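Local coordinates for protein putative ABC transporter subunit, substrate-binding component (Rhodopseudomonas palustris, PDB 4EVQ) that binds 4-hydroxybenzoate in the cleft between its two lobes and probably delivers it to an ABC transporter for uptake, at residues 111-116 with 131-136; 16-21 with 57-62; 81-86 with 105-110. All blocks are in the same frame, centred on the assembly; numbering follows the deposited sequence.

Contacts 2 and 3 belong to the sheet of one lobe, contact 1 to the loops beyond it that reach the ligand. Contact 2 (16-21 with 57-62) and contact 3 (81-86 with 105-110) have centres about 10 Å apart, and Lys-18 joins them, its O lying 2.8 Å from Asp-84 N and its NZ 2.8 Å from Glu-81 O. Contact 1 (111-116 with 131-136), about 18 Å centre to centre from contact 3 and about 21 Å from contact 2, lies in the loops that leave strands 109-111 and 128-130, and it is the contact that meets 4-hydroxybenzoate, through Gly-115 N. It touches contact 3 through Thr-131 CG2 and Ile-110 CG2, 3.7 Å apart.

Contact 1 (111-116 with 131-136); sequences VPNAGA and TSFANG. With PHB (p-hydroxybenzoic acid), chain H.
Three hydrogen bonds tie Val-111, Asn-113 and Gly-115 to Thr-131, the hydroxyl of Ser-132 and Asn-135, in that order. Two run between backbones: Thr-131 N to Val-111 O at 3.0 Å, and Asn-135 N, in the first turn of helix 135-148, to Gly-115 O at 2.9 Å. The third is a side-chain bond, Ser-132 OG to Asn-113 O at 2.8 Å. With chi1 at 61°, OG sits between its own backbone N and carbonyl carbon, and it meets Asn-113 O from above the carbonyl plane.

These loops follow strands 109-111 and 128-130 of the periplasmic binding protein fold, leucine-binding family, and here they line the ligand pocket. Gly-115 N donates to carboxylate atom O2' of p-hydroxybenzoate at 3.0 Å, a nearly straight bond (167°). Asn-113 ND2 lies 3.4 Å from ligand C6; its amide is held at both ends, ND2 by Val-90 O and OD1 by Gln-292 NE2.

Packing centres on Phe-133. Its ring plane stands 69° from the Asn-113 amide, whose OD1 lies at the ring edge, as does ligand C6, 3.9 Å from Phe-133 CZ. Phe-240 and His-261 also meet this ring. Phe-133 CE2 and Asn-135 OD1 both close on the side of Gly-115 where a CB would point; OD1 comes within 3.2 Å of Gly-115 CA, so any CB would collide. Asn-135 ND2 bonds to Glu-166, whereas its OD1 is buried without a hydrogen-bonding partner.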
ATOM      1  N   VAL A 111       6.583   7.787  -0.528  1.00  8.41           N
ATOM      2  CA  VAL A 111       6.427   6.326  -0.445  1.00  8.27           C
ATOM      3  C   VAL A 111       5.043   5.980  -0.937  1.00  6.87           C
ATOM      4  O   VAL A 111       4.057   6.353  -0.310  1.00  8.39           O
ATOM      5  CB  VAL A 111       6.632   5.865   0.984  1.00  7.23           C
ATOM      6  CG1 VAL A 111       6.416   4.352   1.109  1.00  8.98           C
ATOM      7  CG2 VAL A 111       7.993   6.234   1.489  1.00  9.76           C
ATOM      8  N   PRO A 112       4.944   5.227  -2.038  1.00  8.00           N
ATOM      9  CA  PRO A 112       3.648   5.004  -2.692  1.00  7.68           C
ATOM     10  C   PRO A 112       3.045   3.620  -2.357  1.00  6.96           C
ATOM     11  O   PRO A 112       2.079   3.225  -2.976  1.00  7.66           O
ATOM     12  CB  PRO A 112       4.008   5.077  -4.179  1.00  8.70           C
ATOM     13  CG  PRO A 112       5.303   4.401  -4.235  1.00  9.37           C
ATOM     14  CD  PRO A 112       6.014   4.814  -2.954  1.00  7.67           C
ATOM     15  N   ASN A 113       3.689   2.879  -1.478  1.00  6.64           N
ATOM     16  CA  ASN A 113       3.057   1.655  -0.984  1.00  6.24           C
ATOM     17  C   ASN A 113       3.589   1.183   0.375  1.00  7.07           C
ATOM     18  O   ASN A 113       2.816   1.044   1.323  1.00  7.79           O
ATOM     19  CB  ASN A 113       3.198   0.449  -1.944  1.00  5.85           C
ATOM     20  CG  ASN A 113       2.419  -0.744  -1.414  1.00  6.79           C
ATOM     21  OD1 ASN A 113       1.187  -0.717  -1.415  1.00  7.67           O
ATOM     22  ND2 ASN A 113       3.135  -1.734  -0.857  1.00  7.03           N
ATOM     23  N   ALA A 114       4.890   0.919   0.486  1.00  7.36           N
ATOM     24  CA  ALA A 114       5.449   0.265   1.672  1.00  7.43           C
ATOM     25  C   ALA A 114       4.831   0.785   2.944  1.00  7.37           C
ATOM     26  O   ALA A 114       4.885   1.989   3.227  1.00  7.99           O
ATOM     27  CB  ALA A 114       6.966   0.424   1.733  1.00  7.52           C
ATOM     28  N   GLY A 115       4.294  -0.102   3.738  1.00  6.95           N
ATOM     29  CA  GLY A 115       3.597   0.249   4.965  1.00  6.43           C
ATOM     30  C   GLY A 115       4.426   0.344   6.193  1.00  6.93           C
ATOM     31  O   GLY A 115       3.868   0.633   7.276  1.00  7.74           O
ATOM     32  N   ALA A 116       5.734   0.175   6.081  1.00  6.79           N
ATOM     33  CA  ALA A 116       6.589   0.063   7.263  1.00  7.24           C
ATOM     34  C   ALA A 116       6.213   1.106   8.299  1.00  7.51           C
ATOM     35  O   ALA A 116       6.254   2.317   8.024  1.00  8.51           O
ATOM     36  CB  ALA A 116       8.056   0.217   6.851  1.00  8.23           C
ATOM     37  N   THR A 131       1.766   8.035   0.575  1.00  8.43           N
ATOM     38  CA  THR A 131       0.453   8.111  -0.016  1.00  8.63           C
ATOM     39  C   THR A 131      -0.384   6.816   0.149  1.00  6.76           C
ATOM     40  O   THR A 131      -1.497   6.749  -0.376  1.00  7.83           O
ATOM     41  CB  THR A 131       0.466   8.492  -1.469  1.00  8.53           C
ATOM     42  OG1 THR A 131       1.175   7.495  -2.225  1.00  9.06           O
ATOM     43  CG2 THR A 131       1.086   9.872  -1.707  1.00  9.83           C
ATOM     44  N   SER A 132       0.157   5.872   0.892  1.00  7.05           N
ATOM     45  CA  SER A 132      -0.477   4.568   1.021  1.00  6.83           C
ATOM     46  C   SER A 132      -1.177   4.384   2.369  1.00  7.68           C
ATOM     47  O   SER A 132      -2.321   4.754   2.460  1.00  7.63           O
ATOM     48  CB  SER A 132       0.548   3.511   0.694  1.00  8.11           C
ATOM     49  OG  SER A 132       1.646   3.558   1.575  1.00  7.63           O
ATOM     50  N   PHE A 133      -0.481   3.853   3.372  1.00  7.12           N
ATOM     51  CA  PHE A 133      -1.032   3.397   4.648  1.00  6.96           C
ATOM     52  C   PHE A 133       0.145   3.014   5.523  1.00  7.40           C
ATOM     53  O   PHE A 133       1.266   2.861   5.028  1.00  7.10           O
ATOM     54  CB  PHE A 133      -1.987   2.195   4.457  1.00  7.30           C
ATOM     55  CG  PHE A 133      -1.259   1.030   3.901  1.00  7.53           C
ATOM     56  CD1 PHE A 133      -1.001   0.970   2.549  1.00  6.98           C
ATOM     57  CD2 PHE A 133      -0.667   0.087   4.725  1.00  8.03           C
ATOM     58  CE1 PHE A 133      -0.169   0.004   2.044  1.00  7.90           C
ATOM     59  CE2 PHE A 133       0.135  -0.917   4.181  1.00  8.21           C
ATOM     60  CZ  PHE A 133       0.397  -0.913   2.860  1.00  8.73           C
ATOM     61  N   ALA A 134      -0.136   2.771   6.807  1.00  7.25           N
ATOM     62  CA  ALA A 134       0.781   2.137   7.708  1.00  6.94           C
ATOM     63  C   ALA A 134       0.316   0.728   8.047  1.00  6.99           C
ATOM     64  O   ALA A 134      -0.886   0.509   8.329  1.00  7.88           O
ATOM     65  CB  ALA A 134       0.909   2.965   8.979  1.00  9.39           C
ATOM     66  N   ASN A 135       1.265  -0.192   8.101  1.00  6.54           N
ATOM     67  CA  ASN A 135       0.973  -1.609   8.331  1.00  7.07           C
ATOM     68  C   ASN A 135       0.182  -1.855   9.591  1.00  8.40           C
ATOM     69  O   ASN A 135      -0.792  -2.584   9.584  1.00  8.88           O
ATOM     70  CB  ASN A 135       2.300  -2.365   8.433  1.00  8.02           C
ATOM     71  CG  ASN A 135       3.020  -2.535   7.101  1.00  7.98           C
ATOM     72  OD1 ASN A 135       2.411  -2.573   6.041  1.00  8.64           O
ATOM     73  ND2 ASN A 135       4.326  -2.673   7.180  1.00  7.90           N
ATOM     74  N   GLY A 136       0.601  -1.269  10.702  1.00  7.93           N
ATOM     75  CA  GLY A 136      -0.074  -1.597  11.951  1.00  7.92           C
ATOM     76  C   GLY A 136      -1.481  -1.035  11.951  1.00  9.12           C
ATOM     77  O   GLY A 136      -2.416  -1.676  12.457  1.00 10.67           O
TER
HETATM   78  C1' PHB H 406       5.019  -3.986   2.147  1.00  6.09           C
HETATM   79  O1' PHB H 406       6.051  -4.695   2.115  1.00  6.61           O
HETATM   80  O2' PHB H 406       4.932  -2.918   2.872  1.00  7.16           O
HETATM   81  C1  PHB H 406       3.820  -4.310   1.346  1.00  5.93           C
HETATM   82  C2  PHB H 406       3.960  -5.081   0.192  1.00  6.44           C
HETATM   83  C3  PHB H 406       2.838  -5.405  -0.555  1.00  6.91           C
HETATM   84  C4  PHB H 406       1.614  -4.986  -0.147  1.00  6.92           C
HETATM   85  C5  PHB H 406       1.453  -4.202   0.980  1.00  6.17           C
HETATM   86  C6  PHB H 406       2.562  -3.889   1.708  1.00  6.48           C
HETATM   87  O4  PHB H 406       0.512  -5.295  -0.857  1.00 13.73           O

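Contact 2 (16-21 with 57-62); sequences ALKVGL and SFVKVD
Strands 17-23 and 54-62, paired here from Leu-17 to Leu-21 and from Ser-57 to Val-61, are parallel neighbours in the central sheet of one lobe of this periplasmic binding protein, and helix 30-46 lies on the chain path that links them. The paired segments are inclined by 21° and approach to 4.6 Å between axes. Five backbone bonds form the ladder: Leu-17 O takes Ser-57 N, Ser-57 O takes Val-19 N, Val-19 O takes Val-59 N, Val-59 O takes Leu-21 N, and Leu-21 O takes Val-61 N. Leu-21 N to Val-59 O and Val-61 N to Leu-21 O, each 2.8 Å, are almost perfectly straight.

On the face that carries Val-19, Leu-21 and Phe-58, the aromatic ring is the shared element. Val-19 lies alongside it, pointing the same way, with CG1 3.8 Å from Phe-58 CE1; chi1 of 179° sets that methyl anti to the backbone N and brings it against the ring. Leu-21 crosses the ring at a slant, its CG 3.7 Å from Phe-58 CD1. Leu-40 of helix 30-46 packs on both Leu-21 and Phe-58, and in the conformer given here Lys-60 NZ forms a salt bridge with Glu-41 of the same helix.

On the other face Lys-18, bent at chi3, lays CE 4.0 Å from Val-59 CG2 while its NZ bonds to Glu-81 O, and Leu-77 of helix 67-80 packs on Val-59. At the start of the pairing, Ala-16 CB, in the loop before the strand, meets Ser-57 CB at 3.8 Å.

The chemistry is thus uneven: directional bonds fix the register of the strands, while the cross-strand apolar packing is concentrated around Phe-58.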
ATOM      1  N   ALA A  16      13.844  18.617 -18.042  1.00 29.37           N
ATOM      2  CA  ALA A  16      12.824  17.819 -17.363  1.00 27.71           C
ATOM      3  C   ALA A  16      13.145  17.670 -15.867  1.00 25.85           C
ATOM      4  O   ALA A  16      14.309  17.645 -15.466  1.00 25.55           O
ATOM      5  CB  ALA A  16      12.699  16.466 -18.027  1.00 30.04           C
ATOM      6  N   LEU A  17      12.101  17.630 -15.041  1.00 23.47           N
ATOM      7  CA  LEU A  17      12.228  17.276 -13.632  1.00 22.90           C
ATOM      8  C   LEU A  17      12.508  15.781 -13.601  1.00 20.54           C
ATOM      9  O   LEU A  17      11.770  15.004 -14.219  1.00 21.34           O
ATOM     10  CB  LEU A  17      10.900  17.576 -12.927  1.00 26.48           C
ATOM     11  CG  LEU A  17      10.848  17.799 -11.425  1.00 30.85           C
ATOM     12  CD1 LEU A  17       9.727  18.797 -11.105  1.00 31.64           C
ATOM     13  CD2 LEU A  17      10.621  16.528 -10.713  1.00 33.11           C
ATOM     14  N   LYS A  18      13.569  15.368 -12.914  1.00 19.28           N
ATOM     15  CA  LYS A  18      13.940  13.956 -12.859  1.00 18.55           C
ATOM     16  C   LYS A  18      13.341  13.334 -11.622  1.00 15.53           C
ATOM     17  O   LYS A  18      13.698  13.654 -10.494  1.00 15.42           O
ATOM     18  CB  LYS A  18      15.458  13.757 -12.861  1.00 21.56           C
ATOM     19  CG  LYS A  18      16.140  14.329 -14.072  1.00 26.53           C
ATOM     20  CD  LYS A  18      17.628  14.041 -14.017  1.00 30.60           C
ATOM     21  CE  LYS A  18      17.905  12.577 -14.317  1.00 33.70           C
ATOM     22  NZ  LYS A  18      19.376  12.426 -14.636  1.00 35.78           N
ATOM     23  N   VAL A  19      12.415  12.435 -11.860  1.00 14.50           N
ATOM     24  CA  VAL A  19      11.706  11.737 -10.791  1.00 14.33           C
ATOM     25  C   VAL A  19      12.257  10.316 -10.749  1.00 13.83           C
ATOM     26  O   VAL A  19      12.079   9.524 -11.695  1.00 14.48           O
ATOM     27  CB  VAL A  19      10.209  11.775 -11.014  1.00 16.77           C
ATOM     28  CG1 VAL A  19       9.512  11.000  -9.884  1.00 18.53           C
ATOM     29  CG2 VAL A  19       9.682  13.205 -11.034  1.00 18.88           C
ATOM     30  N   GLY A  20      12.975  10.001  -9.683  1.00 14.76           N
ATOM     31  CA  GLY A  20      13.498   8.672  -9.506  1.00 13.73           C
ATOM     32  C   GLY A  20      12.448   7.749  -8.955  1.00 12.90           C
ATOM     33  O   GLY A  20      11.830   8.098  -7.957  1.00 14.81           O
ATOM     34  N   LEU A  21      12.233   6.622  -9.604  1.00 10.99           N
ATOM     35  CA  LEU A  21      11.228   5.642  -9.196  1.00 12.54           C
ATOM     36  C   LEU A  21      11.932   4.415  -8.806  1.00 13.17           C
ATOM     37  O   LEU A  21      12.499   3.724  -9.667  1.00 16.04           O
ATOM     38  CB  LEU A  21      10.242   5.289 -10.286  1.00 15.11           C
ATOM     39  CG  LEU A  21       9.376   6.329 -10.906  1.00 15.57           C
ATOM     40  CD1 LEU A  21       8.287   5.653 -11.772  1.00 15.94           C
ATOM     41  CD2 LEU A  21       8.705   7.126  -9.816  1.00 16.51           C
ATOM     42  N   SER A  57      10.672  13.448 -16.345  1.00 20.26           N
ATOM     43  CA  SER A  57      11.410  12.281 -16.806  1.00 21.40           C
ATOM     44  C   SER A  57      11.493  11.282 -15.648  1.00 20.26           C
ATOM     45  O   SER A  57      12.042  11.586 -14.597  1.00 20.59           O
ATOM     46  CB  SER A  57      12.814  12.709 -17.245  1.00 24.52           C
ATOM     47  OG  SER A  57      13.642  11.572 -17.413  1.00 26.81           O
ATOM     48  N   PHE A  58      10.984  10.072 -15.860  1.00 19.93           N
ATOM     49  CA  PHE A  58      11.022   9.037 -14.828  1.00 19.34           C
ATOM     50  C   PHE A  58      12.260   8.184 -15.021  1.00 18.58           C
ATOM     51  O   PHE A  58      12.496   7.637 -16.099  1.00 22.86           O
ATOM     52  CB  PHE A  58       9.776   8.143 -14.868  1.00 20.27           C
ATOM     53  CG  PHE A  58       8.514   8.826 -14.390  1.00 22.87           C
ATOM     54  CD1 PHE A  58       8.365   9.189 -13.060  1.00 23.92           C
ATOM     55  CD2 PHE A  58       7.471   9.074 -15.260  1.00 24.89           C
ATOM     56  CE1 PHE A  58       7.222   9.808 -12.619  1.00 25.58           C
ATOM     57  CE2 PHE A  58       6.306   9.710 -14.808  1.00 25.01           C
ATOM     58  CZ  PHE A  58       6.185  10.057 -13.499  1.00 25.45           C
ATOM     59  N   VAL A  59      13.049   8.075 -13.975  1.00 15.27           N
ATOM     60  CA  VAL A  59      14.213   7.231 -13.964  1.00 14.93           C
ATOM     61  C   VAL A  59      13.837   6.013 -13.157  1.00 12.81           C
ATOM     62  O   VAL A  59      13.754   6.076 -11.917  1.00 13.09           O
ATOM     63  CB  VAL A  59      15.414   7.951 -13.339  1.00 16.82           C
ATOM     64  CG1 VAL A  59      16.611   7.050 -13.382  1.00 16.28           C
ATOM     65  CG2 VAL A  59      15.657   9.294 -14.079  1.00 20.07           C
ATOM     66  N   LYS A  60      13.621   4.886 -13.828  0.52 11.76           N
ATOM     67  CA  LYS A  60      13.022   3.721 -13.178  0.52 10.37           C
ATOM     68  C   LYS A  60      14.086   2.701 -12.781  0.52 11.68           C
ATOM     69  O   LYS A  60      14.746   2.109 -13.646  0.52 11.39           O
ATOM     70  CB  LYS A  60      12.023   3.100 -14.143  0.52 11.20           C
ATOM     71  CG  LYS A  60      10.934   4.053 -14.596  0.52 11.86           C
ATOM     72  CD  LYS A  60      10.035   3.445 -15.650  0.52 13.40           C
ATOM     73  CE  LYS A  60       8.875   4.364 -15.964  0.52 15.92           C
ATOM     74  NZ  LYS A  60       7.986   3.757 -17.004  0.52 17.07           N
ATOM     75  N   VAL A  61      14.235   2.458 -11.490  1.00 11.74           N
ATOM     76  CA  VAL A  61      15.252   1.566 -10.951  1.00 12.09           C
ATOM     77  C   VAL A  61      14.523   0.411 -10.298  1.00 10.80           C
ATOM     78  O   VAL A  61      13.666   0.595  -9.429  1.00 12.30           O
ATOM     79  CB  VAL A  61      16.155   2.300  -9.945  1.00 13.12           C
ATOM     80  CG1 VAL A  61      17.129   1.360  -9.272  1.00 14.01           C
ATOM     81  CG2 VAL A  61      16.888   3.472 -10.648  1.00 14.30           C
ATOM     82  N   ASP A  62      14.838  -0.796 -10.743  1.00 10.22           N
ATOM     83  CA  ASP A  62      14.264  -2.001 -10.220  1.00 10.22           C
ATOM     84  C   ASP A  62      14.891  -2.420  -8.919  1.00 10.44           C
ATOM     85  O   ASP A  62      16.056  -2.802  -8.881  1.00 11.96           O
ATOM     86  CB  ASP A  62      14.503  -3.109 -11.232  1.00  9.64           C
ATOM     87  CG  ASP A  62      13.845  -4.431 -10.831  1.00  9.73           C
ATOM     88  OD1 ASP A  62      13.006  -4.476  -9.883  1.00 10.49           O
ATOM     89  OD2 ASP A  62      14.162  -5.433 -11.503  1.00 12.43           O
TER

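Contact 3 (81-86 with 105-110); sequences EKADVL and DGIPTI
Leu-86 and Thr-109 lie side by side on one face of the sheet, pointing the same way, in the beta-alpha-beta unit of strand 85-88, helix 92-105 and strand 109-111. Thr-109 OG1 is 4.0 Å from Leu-86 CB, and Met-98 and Ala-102 of the connecting helix cover both side chains. Beneath them the parallel strands join through Leu-86 N to Pro-108 O and Ile-110 N to Leu-86 O, each 2.9 Å long.

Ile-107 is turned toward the 81-86 segment. Its chain is extended, chi1 -176° and chi2 168°, which carries CD1 to 3.3 Å from Ala-83 O and to 4.1 Å from Ala-83 CB. Pro-108 presents the flank of its ring instead, with CD 3.4 Å from Asp-84 O; on Val-85, CG1 rests near Pro-108 O. Helix 314-322 packs on Pro-108, while Leu-300 of helix 288-306 touches Val-85.

The Thr-109 hydroxyl is also a donor, giving to Ile-107 O at 2.8 Å from above the carbonyl plane. A valine in place of Thr-109 would probably leave Ile-107 O without its bond from the strand, with Asn-127 ND2 as its remaining partner. Just before Ile-107 the chain leaves helix 92-105 through Gly-106 in an Asx turn, where Asp-105 OD2 accepts from Ile-107 N at 3.1 Å with a bent N-H...O angle of 141°.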
ATOM      1  N   GLU A  81      22.263   9.558 -10.500  1.00 19.59           N
ATOM      2  CA  GLU A  81      21.213  10.005 -11.416  1.00 18.70           C
ATOM      3  C   GLU A  81      20.765  11.427 -11.117  1.00 18.74           C
ATOM      4  O   GLU A  81      20.041  12.030 -11.910  1.00 20.46           O
ATOM      5  CB  GLU A  81      19.978   9.115 -11.326  1.00 18.36           C
ATOM      6  CG  GLU A  81      20.201   7.656 -11.679  1.00 18.69           C
ATOM      7  CD  GLU A  81      20.261   7.385 -13.157  1.00 21.18           C
ATOM      8  OE1 GLU A  81      20.181   8.345 -13.968  1.00 22.33           O
ATOM      9  OE2 GLU A  81      20.377   6.182 -13.493  1.00 21.35           O
ATOM     10  N   LYS A  82      21.173  11.943  -9.963  1.00 18.94           N
ATOM     11  CA  LYS A  82      20.796  13.291  -9.498  1.00 19.99           C
ATOM     12  C   LYS A  82      19.289  13.522  -9.581  1.00 17.69           C
ATOM     13  O   LYS A  82      18.826  14.542 -10.080  1.00 19.29           O
ATOM     14  CB  LYS A  82      21.581  14.361 -10.283  1.00 24.74           C
ATOM     15  CG  LYS A  82      23.113  14.146 -10.215  1.00 29.79           C
ATOM     16  CD  LYS A  82      23.875  15.152 -11.071  1.00 33.76           C
ATOM     17  CE  LYS A  82      23.551  15.015 -12.576  1.00 36.73           C
ATOM     18  NZ  LYS A  82      24.608  15.634 -13.438  1.00 38.60           N
ATOM     19  N   ALA A  83      18.504  12.604  -8.999  1.00 15.97           N
ATOM     20  CA  ALA A  83      17.072  12.776  -9.058  1.00 16.22           C
ATOM     21  C   ALA A  83      16.677  14.048  -8.321  1.00 16.62           C
ATOM     22  O   ALA A  83      17.268  14.409  -7.319  1.00 16.43           O
ATOM     23  CB  ALA A  83      16.398  11.598  -8.392  1.00 16.31           C
ATOM     24  N   ASP A  84      15.601  14.659  -8.775  1.00 14.41           N
ATOM     25  CA  ASP A  84      15.046  15.819  -8.100  1.00 14.46           C
ATOM     26  C   ASP A  84      14.047  15.425  -7.027  1.00 14.74           C
ATOM     27  O   ASP A  84      13.807  16.148  -6.059  1.00 14.65           O
ATOM     28  CB  ASP A  84      14.342  16.741  -9.111  1.00 16.05           C
ATOM     29  CG  ASP A  84      15.312  17.355 -10.123  1.00 18.80           C
ATOM     30  OD1 ASP A  84      16.286  18.020  -9.683  1.00 20.50           O
ATOM     31  OD2 ASP A  84      15.086  17.156 -11.334  1.00 19.77           O
ATOM     32  N   VAL A  85      13.422  14.264  -7.237  1.00 13.32           N
ATOM     33  CA  VAL A  85      12.385  13.715  -6.345  1.00 12.88           C
ATOM     34  C   VAL A  85      12.564  12.224  -6.366  1.00 11.39           C
ATOM     35  O   VAL A  85      12.994  11.681  -7.385  1.00 12.67           O
ATOM     36  CB  VAL A  85      10.949  14.049  -6.877  1.00 15.35           C
ATOM     37  CG1 VAL A  85       9.832  13.385  -6.027  1.00 15.14           C
ATOM     38  CG2 VAL A  85      10.748  15.599  -6.936  1.00 17.96           C
ATOM     39  N   LEU A  86      12.284  11.587  -5.235  1.00  9.86           N
ATOM     40  CA  LEU A  86      12.372  10.137  -5.096  1.00 10.57           C
ATOM     41  C   LEU A  86      11.016   9.545  -4.723  1.00  9.69           C
ATOM     42  O   LEU A  86      10.364  10.016  -3.796  1.00 11.34           O
ATOM     43  CB  LEU A  86      13.381   9.788  -4.008  1.00 12.03           C
ATOM     44  CG  LEU A  86      13.568   8.330  -3.620  1.00 13.20           C
ATOM     45  CD1 LEU A  86      14.121   7.528  -4.770  1.00 13.41           C
ATOM     46  CD2 LEU A  86      14.527   8.275  -2.439  1.00 14.09           C
ATOM     47  N   ASP A 105      19.276  13.114   3.386  1.00 15.89           N
ATOM     48  CA  ASP A 105      19.642  13.890   2.209  1.00 15.49           C
ATOM     49  C   ASP A 105      18.755  15.125   2.022  1.00 15.70           C
ATOM     50  O   ASP A 105      19.237  16.186   1.628  1.00 17.85           O
ATOM     51  CB  ASP A 105      19.544  13.003   0.973  1.00 18.05           C
ATOM     52  CG  ASP A 105      19.857  13.743  -0.271  1.00 19.79           C
ATOM     53  OD1 ASP A 105      21.061  13.891  -0.574  1.00 21.75           O
ATOM     54  OD2 ASP A 105      18.929  14.235  -0.932  1.00 19.20           O
ATOM     55  N   GLY A 106      17.474  15.006   2.295  1.00 15.18           N
ATOM     56  CA  GLY A 106      16.505  16.067   2.144  1.00 15.69           C
ATOM     57  C   GLY A 106      15.709  16.066   0.844  1.00 14.45           C
ATOM     58  O   GLY A 106      14.782  16.816   0.692  1.00 14.80           O
ATOM     59  N   ILE A 107      16.085  15.236  -0.123  1.00 13.09           N
ATOM     60  CA  ILE A 107      15.344  15.133  -1.359  1.00 12.08           C
ATOM     61  C   ILE A 107      13.837  14.850  -1.080  1.00 11.21           C
ATOM     62  O   ILE A 107      13.480  14.000  -0.231  1.00 11.90           O
ATOM     63  CB  ILE A 107      15.924  13.989  -2.254  1.00 11.72           C
ATOM     64  CG1 ILE A 107      15.239  13.917  -3.610  1.00 12.88           C
ATOM     65  CG2 ILE A 107      15.816  12.628  -1.526  1.00 12.84           C
ATOM     66  CD1 ILE A 107      16.002  12.990  -4.604  1.00 12.29           C
ATOM     67  N   PRO A 108      12.932  15.528  -1.808  1.00 11.98           N
ATOM     68  CA  PRO A 108      11.493  15.204  -1.610  1.00 12.17           C
ATOM     69  C   PRO A 108      11.272  13.750  -1.948  1.00 11.30           C
ATOM     70  O   PRO A 108      11.682  13.261  -3.006  1.00 11.13           O
ATOM     71  CB  PRO A 108      10.794  16.115  -2.617  1.00 12.86           C
ATOM     72  CG  PRO A 108      11.772  17.335  -2.764  1.00 12.46           C
ATOM     73  CD  PRO A 108      13.124  16.668  -2.738  1.00 12.22           C
ATOM     74  N   THR A 109      10.633  13.055  -1.012  1.00  9.94           N
ATOM     75  CA  THR A 109      10.483  11.583  -1.059  1.00 10.44           C
ATOM     76  C   THR A 109       9.046  11.197  -0.781  1.00  9.56           C
ATOM     77  O   THR A 109       8.488  11.572   0.250  1.00 10.95           O
ATOM     78  CB  THR A 109      11.408  10.947  -0.023  1.00 11.87           C
ATOM     79  OG1 THR A 109      12.754  11.288  -0.328  1.00 12.76           O
ATOM     80  CG2 THR A 109      11.280   9.430  -0.012  1.00 11.36           C
ATOM     81  N   ILE A 110       8.463  10.418  -1.675  1.00  8.80           N
ATOM     82  CA  ILE A 110       7.101   9.933  -1.510  1.00  8.93           C
ATOM     83  C   ILE A 110       7.105   8.396  -1.574  1.00  9.03           C
ATOM     84  O   ILE A 110       7.571   7.817  -2.531  1.00  8.80           O
ATOM     85  CB  ILE A 110       6.157  10.522  -2.599  1.00  9.31           C
ATOM     86  CG1 ILE A 110       6.275  12.045  -2.650  1.00 10.63           C
ATOM     87  CG2 ILE A 110       4.746  10.000  -2.414  1.00 10.17           C
ATOM     88  CD1 ILE A 110       5.617  12.642  -3.894  1.00 13.27           C
TER